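Local coordinates for protein C-glycoside 3-oxidase (Microbacterium trichothecenolyticum, PDB 7DVE) that oxidises the C3 hydroxyl of the sugar of C-glycosides such as isoorientin and mangiferin, using FAD and passing the electrons to oxygen to give hydrogen peroxide, at residues 166-171 and 324-329; 305-310 and 424-429. All blocks are in the same frame, centred on the assembly; numbering follows the deposited sequence.

Interaction 1 of 2, residues 166-171 and 324-329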
ATOM      1  N   ASP A 166     -20.141   3.424  -0.865  1.00 49.80           N
ATOM      2  CA  ASP A 166     -21.287   4.304  -0.677  1.00 54.61           C
ATOM      3  C   ASP A 166     -20.996   5.518   0.192  1.00 53.59           C
ATOM      4  O   ASP A 166     -21.886   6.344   0.371  1.00 56.50           O
ATOM      5  CB  ASP A 166     -22.457   3.526  -0.055  1.00 54.41           C
ATOM      6  CG  ASP A 166     -22.863   2.331  -0.897  1.00 57.59           C
ATOM      7  OD1 ASP A 166     -22.744   2.408  -2.143  1.00 59.65           O
ATOM      8  OD2 ASP A 166     -23.295   1.312  -0.319  1.00 64.09           O
ATOM      9  N   ALA A 167     -19.776   5.656   0.706  1.00 52.99           N
ATOM     10  CA  ALA A 167     -19.475   6.667   1.717  1.00 57.03           C
ATOM     11  C   ALA A 167     -19.874   8.077   1.288  1.00 54.38           C
ATOM     12  O   ALA A 167     -20.265   8.895   2.135  1.00 55.41           O
ATOM     13  CB  ALA A 167     -17.983   6.629   2.055  1.00 54.66           C
ATOM     14  N   PHE A 168     -19.815   8.367  -0.011  1.00 50.79           N
ATOM     15  CA  PHE A 168     -20.131   9.682  -0.551  1.00 50.94           C
ATOM     16  C   PHE A 168     -21.491   9.754  -1.224  1.00 53.82           C
ATOM     17  O   PHE A 168     -21.766  10.745  -1.900  1.00 56.23           O
ATOM     18  CB  PHE A 168     -19.060  10.106  -1.556  1.00 51.00           C
ATOM     19  CG  PHE A 168     -17.711  10.278  -0.955  1.00 50.37           C
ATOM     20  CD1 PHE A 168     -17.323  11.496  -0.432  1.00 50.88           C
ATOM     21  CD2 PHE A 168     -16.823   9.218  -0.897  1.00 49.94           C
ATOM     22  CE1 PHE A 168     -16.072  11.656   0.148  1.00 47.41           C
ATOM     23  CE2 PHE A 168     -15.572   9.377  -0.326  1.00 49.49           C
ATOM     24  CZ  PHE A 168     -15.207  10.605   0.194  1.00 48.95           C
ATOM     25  N   ASP A 169     -22.367   8.754  -1.049  1.00 52.59           N
ATOM     26  CA  ASP A 169     -23.600   8.738  -1.842  1.00 55.17           C
ATOM     27  C   ASP A 169     -24.611   9.807  -1.427  1.00 55.64           C
ATOM     28  O   ASP A 169     -25.545  10.067  -2.194  1.00 54.74           O
ATOM     29  CB  ASP A 169     -24.280   7.372  -1.774  1.00 54.79           C
ATOM     30  CG  ASP A 169     -23.661   6.352  -2.724  1.00 58.09           C
ATOM     31  OD1 ASP A 169     -22.679   6.666  -3.426  1.00 56.60           O
ATOM     32  OD2 ASP A 169     -24.159   5.205  -2.746  1.00 64.56           O
ATOM     33  N   ALA A 170     -24.471  10.416  -0.241  1.00 56.04           N
ATOM     34  CA  ALA A 170     -25.420  11.440   0.206  1.00 57.28           C
ATOM     35  C   ALA A 170     -24.985  12.863  -0.131  1.00 59.03           C
ATOM     36  O   ALA A 170     -25.722  13.805   0.179  1.00 62.82           O
ATOM     37  CB  ALA A 170     -25.662  11.349   1.719  1.00 54.03           C
ATOM     38  N   SER A 171     -23.824  13.058  -0.753  1.00 55.68           N
ATOM     39  CA  SER A 171     -23.452  14.448  -0.935  1.00 60.54           C
ATOM     40  C   SER A 171     -24.173  15.044  -2.148  1.00 61.66           C
ATOM     41  O   SER A 171     -24.562  14.321  -3.069  1.00 60.23           O
ATOM     42  CB  SER A 171     -21.944  14.596  -1.117  1.00 56.81           C
ATOM     43  OG  SER A 171     -21.617  14.633  -2.477  1.00 58.07           O
ATOM     44  N   LEU A 324     -12.745  13.927   6.177  1.00 58.55           N
ATOM     45  CA  LEU A 324     -12.810  14.372   4.800  1.00 56.85           C
ATOM     46  C   LEU A 324     -14.046  15.222   4.571  1.00 58.62           C
ATOM     47  O   LEU A 324     -15.031  15.154   5.308  1.00 59.77           O
ATOM     48  CB  LEU A 324     -12.831  13.191   3.830  1.00 56.23           C
ATOM     49  CG  LEU A 324     -11.897  12.011   4.071  1.00 53.53           C
ATOM     50  CD1 LEU A 324     -12.305  10.783   3.209  1.00 51.69           C
ATOM     51  CD2 LEU A 324     -10.500  12.446   3.793  1.00 52.22           C
ATOM     52  N   SER A 325     -13.970  16.032   3.530  1.00 55.44           N
ATOM     53  CA  SER A 325     -15.145  16.698   3.022  1.00 55.07           C
ATOM     54  C   SER A 325     -15.926  15.734   2.136  1.00 54.27           C
ATOM     55  O   SER A 325     -15.446  14.658   1.759  1.00 51.80           O
ATOM     56  CB  SER A 325     -14.742  17.915   2.217  1.00 54.40           C
ATOM     57  OG  SER A 325     -14.036  17.430   1.080  1.00 56.39           O
ATOM     58  N   GLU A 326     -17.136  16.142   1.770  1.00 53.08           N
ATOM     59  CA  GLU A 326     -18.024  15.285   0.998  1.00 52.83           C
ATOM     60  C   GLU A 326     -18.435  16.091  -0.212  1.00 52.32           C
ATOM     61  O   GLU A 326     -19.465  16.763  -0.191  1.00 56.58           O
ATOM     62  CB  GLU A 326     -19.210  14.810   1.855  1.00 51.94           C
ATOM     63  CG  GLU A 326     -18.664  13.949   3.031  1.00 55.22           C
ATOM     64  CD  GLU A 326     -19.713  13.275   3.876  1.00 57.16           C
ATOM     65  OE1 GLU A 326     -20.825  13.015   3.378  1.00 58.08           O
ATOM     66  OE2 GLU A 326     -19.408  13.004   5.054  1.00 60.74           O
ATOM     67  N   TYR A 327     -17.603  16.044  -1.248  1.00 53.21           N
ATOM     68  CA  TYR A 327     -17.926  16.706  -2.504  1.00 53.58           C
ATOM     69  C   TYR A 327     -18.229  15.632  -3.540  1.00 51.98           C
ATOM     70  O   TYR A 327     -19.259  14.967  -3.425  1.00 54.60           O
ATOM     71  CB  TYR A 327     -16.798  17.660  -2.943  1.00 51.66           C
ATOM     72  CG  TYR A 327     -16.568  18.789  -1.940  1.00 53.62           C
ATOM     73  CD1 TYR A 327     -17.625  19.572  -1.479  1.00 53.95           C
ATOM     74  CD2 TYR A 327     -15.303  19.061  -1.444  1.00 54.70           C
ATOM     75  CE1 TYR A 327     -17.420  20.581  -0.557  1.00 54.25           C
ATOM     76  CE2 TYR A 327     -15.093  20.074  -0.523  1.00 53.40           C
ATOM     77  CZ  TYR A 327     -16.143  20.823  -0.087  1.00 55.80           C
ATOM     78  OH  TYR A 327     -15.920  21.812   0.837  1.00 58.90           O
ATOM     79  N   THR A 328     -17.368  15.442  -4.537  1.00 49.81           N
ATOM     80  CA  THR A 328     -17.667  14.502  -5.611  1.00 49.63           C
ATOM     81  C   THR A 328     -17.238  13.074  -5.301  1.00 48.44           C
ATOM     82  O   THR A 328     -17.632  12.162  -6.032  1.00 47.32           O
ATOM     83  CB  THR A 328     -17.000  14.926  -6.942  1.00 48.51           C
ATOM     84  OG1 THR A 328     -15.589  15.062  -6.763  1.00 45.41           O
ATOM     85  CG2 THR A 328     -17.585  16.224  -7.481  1.00 49.80           C
ATOM     86  N   GLY A 329     -16.448  12.848  -4.256  1.00 47.85           N
ATOM     87  CA  GLY A 329     -16.030  11.492  -3.951  1.00 46.34           C
ATOM     88  C   GLY A 329     -14.863  11.024  -4.808  1.00 48.39           C
ATOM     89  O   GLY A 329     -13.990  11.806  -5.218  1.00 45.82           O
TER
HETATM   90  O   HOH W   1     -22.570  10.571   1.745  1.00 57.42           O
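Leu324 meets the far end of the Phe168 ring, its CD1 methyl standing 4.2 Å from Phe168 CZ, and the two side chains cross at about a right angle. At Ser325 the backbone takes over: its carbonyl O lies in the plane of the ring, at the edge, 3.5 Å from Phe168 CE1, while the same oxygen accepts a hydrogen bond from Gln347. Glu326 places its CA near the ring plane too, beside CD1, and sets its CB 4.0 Å from Ser171 CB. Its extended side chain leads away from the ring, and OE2 forms a salt bridge to Arg204; OE1 also takes a weak bond from a water that is held more firmly, donating to Ala167 O and accepting from Ala170 N. Tyr327 turns its side chain away and contributes its carbonyl, which receives the hydroxyl of Ser171 in the carbonyl plane, OG to O 2.6 Å. Gly329, having no side chain, then brings its CA directly over the ring face, 3.8 Å from the centroid of Phe168 and 16° off the ring normal, a CH-pi contact slightly displaced toward the rim. With CG beside the backbone N (chi1 -64°), Phe168 swings its ring into this curve of backbone, so that Gly329 covers a face, Ser325 and Glu326 line the edge and Leu324 meets the far end. The arrangement joins two loops: 166-171, built of overlapping type I turns, and 324-329, which leads into strand 330-333 of the large antiparallel sheet of this GMC oxidoreductase.

Interaction 2 of 2, residues 305-310 and 424-429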
ATOM      1  N   VAL A 305      -9.177  19.197 -13.460  1.00 48.32           N
ATOM      2  CA  VAL A 305     -10.204  19.873 -14.255  1.00 51.75           C
ATOM      3  C   VAL A 305     -11.208  20.589 -13.354  1.00 51.79           C
ATOM      4  O   VAL A 305     -11.475  20.184 -12.219  1.00 50.03           O
ATOM      5  CB  VAL A 305     -10.946  18.923 -15.233  1.00 53.17           C
ATOM      6  CG1 VAL A 305      -9.959  18.119 -16.076  1.00 49.48           C
ATOM      7  CG2 VAL A 305     -11.891  18.006 -14.487  1.00 53.01           C
ATOM      8  N   ARG A 306     -11.739  21.694 -13.869  1.00 51.74           N
ATOM      9  CA  ARG A 306     -12.837  22.413 -13.251  1.00 53.80           C
ATOM     10  C   ARG A 306     -14.153  21.894 -13.814  1.00 56.38           C
ATOM     11  O   ARG A 306     -14.429  22.050 -15.011  1.00 58.07           O
ATOM     12  CB  ARG A 306     -12.707  23.913 -13.500  1.00 54.61           C
ATOM     13  CG  ARG A 306     -13.870  24.717 -12.944  1.00 57.54           C
ATOM     14  CD  ARG A 306     -13.748  26.191 -13.325  1.00 63.05           C
ATOM     15  NE  ARG A 306     -13.124  26.901 -12.216  1.00 67.65           N
ATOM     16  CZ  ARG A 306     -11.840  27.223 -12.164  1.00 65.94           C
ATOM     17  NH1 ARG A 306     -11.038  27.033 -13.204  1.00 64.48           N
ATOM     18  NH2 ARG A 306     -11.345  27.731 -11.037  1.00 67.24           N
ATOM     19  N   MET A 307     -14.964  21.285 -12.961  1.00 55.87           N
ATOM     20  CA  MET A 307     -16.253  20.758 -13.406  1.00 58.48           C
ATOM     21  C   MET A 307     -17.177  21.871 -13.903  1.00 59.30           C
ATOM     22  O   MET A 307     -17.320  22.917 -13.262  1.00 60.71           O
ATOM     23  CB  MET A 307     -16.920  20.004 -12.264  1.00 60.30           C
ATOM     24  CG  MET A 307     -16.552  18.544 -12.258  1.00 59.94           C
ATOM     25  SD  MET A 307     -17.627  17.576 -11.211  1.00 73.85           S
ATOM     26  CE  MET A 307     -18.218  18.765 -10.025  1.00 64.87           C
ATOM     27  N   ARG A 308     -17.810  21.638 -15.049  1.00 59.99           N
ATOM     28  CA  ARG A 308     -18.767  22.574 -15.622  1.00 66.27           C
ATOM     29  C   ARG A 308     -20.184  22.259 -15.120  1.00 69.78           C
ATOM     30  O   ARG A 308     -20.451  21.182 -14.573  1.00 65.38           O
ATOM     31  CB  ARG A 308     -18.726  22.492 -17.152  1.00 67.64           C
ATOM     32  CG  ARG A 308     -18.883  21.037 -17.669  1.00 68.75           C
ATOM     33  CD  ARG A 308     -19.129  20.912 -19.183  1.00 68.93           C
ATOM     34  NE  ARG A 308     -17.908  21.203 -19.933  1.00 72.84           N
ATOM     35  CZ  ARG A 308     -17.066  20.282 -20.393  1.00 68.61           C
ATOM     36  NH1 ARG A 308     -17.258  18.988 -20.164  1.00 63.06           N
ATOM     37  NH2 ARG A 308     -15.983  20.674 -21.067  1.00 67.80           N
ATOM     38  N   ASP A 309     -21.103  23.204 -15.350  1.00 73.64           N
ATOM     39  CA  ASP A 309     -22.530  23.065 -15.019  1.00 76.21           C
ATOM     40  C   ASP A 309     -22.716  22.526 -13.608  1.00 79.06           C
ATOM     41  O   ASP A 309     -23.226  21.432 -13.377  1.00 77.10           O
ATOM     42  CB  ASP A 309     -23.250  22.186 -16.032  1.00 74.39           C
ATOM     43  CG  ASP A 309     -23.032  22.651 -17.445  1.00 76.47           C
ATOM     44  OD1 ASP A 309     -22.787  23.875 -17.644  1.00 76.01           O
ATOM     45  OD2 ASP A 309     -23.089  21.780 -18.344  1.00 74.71           O
ATOM     46  N   PHE A 310     -22.290  23.335 -12.670  1.00 93.10           N
ATOM     47  CA  PHE A 310     -22.051  22.936 -11.295  1.00 92.08           C
ATOM     48  C   PHE A 310     -23.052  23.717 -10.459  1.00 93.26           C
ATOM     49  O   PHE A 310     -22.845  24.903 -10.187  1.00 93.14           O
ATOM     50  CB  PHE A 310     -20.604  23.260 -10.935  1.00 89.95           C
ATOM     51  CG  PHE A 310     -20.186  22.825  -9.575  1.00 88.45           C
ATOM     52  CD1 PHE A 310     -19.908  21.499  -9.310  1.00 86.39           C
ATOM     53  CD2 PHE A 310     -20.040  23.754  -8.557  1.00 88.65           C
ATOM     54  CE1 PHE A 310     -19.487  21.096  -8.045  1.00 83.82           C
ATOM     55  CE2 PHE A 310     -19.628  23.364  -7.287  1.00 86.49           C
ATOM     56  CZ  PHE A 310     -19.341  22.032  -7.033  1.00 83.89           C
ATOM     57  N   LYS A 424     -11.654  16.027 -20.113  1.00 54.14           N
ATOM     58  CA  LYS A 424     -12.518  16.903 -20.909  1.00 56.98           C
ATOM     59  C   LYS A 424     -13.991  16.506 -20.793  1.00 57.33           C
ATOM     60  O   LYS A 424     -14.881  17.356 -20.897  1.00 59.04           O
ATOM     61  CB  LYS A 424     -12.097  16.873 -22.378  1.00 55.30           C
ATOM     62  CG  LYS A 424     -10.901  17.728 -22.745  1.00 58.57           C
ATOM     63  CD  LYS A 424     -10.574  17.483 -24.226  1.00 58.59           C
ATOM     64  CE  LYS A 424      -9.488  18.387 -24.763  1.00 59.17           C
ATOM     65  NZ  LYS A 424      -8.994  17.845 -26.092  1.00 64.79           N
ATOM     66  N   ALA A 425     -14.273  15.221 -20.591  1.00 57.04           N
ATOM     67  CA  ALA A 425     -15.655  14.803 -20.426  1.00 57.32           C
ATOM     68  C   ALA A 425     -16.271  15.313 -19.134  1.00 58.64           C
ATOM     69  O   ALA A 425     -17.493  15.255 -18.985  1.00 57.96           O
ATOM     70  CB  ALA A 425     -15.746  13.275 -20.476  1.00 57.75           C
ATOM     71  N   ILE A 426     -15.464  15.811 -18.201  1.00 58.47           N
ATOM     72  CA  ILE A 426     -15.957  16.181 -16.874  1.00 59.83           C
ATOM     73  C   ILE A 426     -16.009  17.695 -16.729  1.00 58.88           C
ATOM     74  O   ILE A 426     -16.848  18.229 -15.999  1.00 58.59           O
ATOM     75  CB  ILE A 426     -15.073  15.562 -15.773  1.00 56.63           C
ATOM     76  CG1 ILE A 426     -15.197  14.055 -15.754  1.00 55.30           C
ATOM     77  CG2 ILE A 426     -15.422  16.105 -14.419  1.00 59.89           C
ATOM     78  CD1 ILE A 426     -14.142  13.418 -14.900  1.00 55.89           C
ATOM     79  N   GLY A 427     -15.094  18.387 -17.393  1.00 57.73           N
ATOM     80  CA  GLY A 427     -14.990  19.823 -17.212  1.00 59.83           C
ATOM     81  C   GLY A 427     -13.893  20.434 -18.056  1.00 60.45           C
ATOM     82  O   GLY A 427     -13.425  19.839 -19.029  1.00 59.78           O
ATOM     83  N   ASP A 428     -13.506  21.649 -17.677  1.00 57.90           N
ATOM     84  CA  ASP A 428     -12.474  22.367 -18.389  1.00 59.64           C
ATOM     85  C   ASP A 428     -11.134  22.148 -17.708  1.00 56.27           C
ATOM     86  O   ASP A 428     -10.988  22.456 -16.517  1.00 55.82           O
ATOM     87  CB  ASP A 428     -12.807  23.851 -18.474  1.00 61.49           C
ATOM     88  CG  ASP A 428     -14.189  24.092 -19.072  1.00 66.32           C
ATOM     89  OD1 ASP A 428     -14.364  23.811 -20.277  1.00 68.90           O
ATOM     90  OD2 ASP A 428     -15.097  24.562 -18.346  1.00 69.46           O
ATOM     91  N   PRO A 429     -10.158  21.585 -18.410  1.00 55.65           N
ATOM     92  CA  PRO A 429      -8.872  21.272 -17.776  1.00 55.70           C
ATOM     93  C   PRO A 429      -8.179  22.527 -17.260  1.00 55.30           C
ATOM     94  O   PRO A 429      -8.300  23.604 -17.840  1.00 54.03           O
ATOM     95  CB  PRO A 429      -8.074  20.619 -18.908  1.00 57.90           C
ATOM     96  CG  PRO A 429      -9.147  20.090 -19.899  1.00 56.95           C
ATOM     97  CD  PRO A 429     -10.290  21.049 -19.782  1.00 55.97           C
TER
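An antiparallel strand pairing joins the end of strand 300-307 to the start of strand 427-436 in the large antiparallel sheet, just beyond helix 406-424. The axes of 305-307 and 427-429 come within 4.3 Å, with 158° between their N-to-C directions. Arg306 and Asp428 form the hydrogen-bonded pair: Arg306 N donates to Asp428 O at 2.9 Å, and Asp428 N returns a bond to Arg306 O at 2.8 Å. Val305 with Pro429 and Met307 with Gly427 flank it as non-hydrogen-bonded pairs. The CA atoms of Met307 and Gly427 lie 4.1 Å apart, and Gly427 CA makes a CA-H...O contact with Arg306 O at 3.2 Å.

Ile426 packs against the strand through its CG2 methyl, which sits 3.4 Å from Met307 CG and also touches Val305 CG2. Turned anti to its backbone N, this branch reaches both residues, whereas Val305 directs its other methyl, CG1, over Pro429 CA. Helix 176-183 adds Val177 to both Met307 and Ile426.

Beyond the strand pairing, Arg308 folds back across the start of the other strand, its chain bent at chi3 (73°). Its guanidinium lies flat over Gly427, whose CA is centred on one face, and NH1 donates to Lys424 O at 3.0 Å, nearly in the guanidinium plane. NH2 makes a long salt bridge to Asp428 OD1, 3.6 Å apart.

The chemistry thus divides between a buried apolar cluster and a charged rim. Arg308 clasps the turn between helix and strand by its backbone as well as by a carboxylate, and its positive charge probably complements both Asp428 and the carbonyl at the C-terminal end of helix 406-424.

Overall arrangement
From the N terminus, the loop 166-171 comes first, and helix 176-183 follows it. The chain then passes through strand 300-307, whose end enters interaction 2, before 324-329 returns to 166-171 and closes interaction 1 over some 150 residues. Helix 406-424 follows later, and 424-429 closes interaction 2. The segments alternate along the chain, so the two closures cross. Interaction 1 joins two loops beside the large antiparallel sheet, whereas interaction 2 pairs two of its strands. Their centres are about 18 Å apart, yet they touch directly where Thr328 CG2 packs 3.7 Å from Met307 CE, linking the loop before strand 330-333 to the end of strand 300-307.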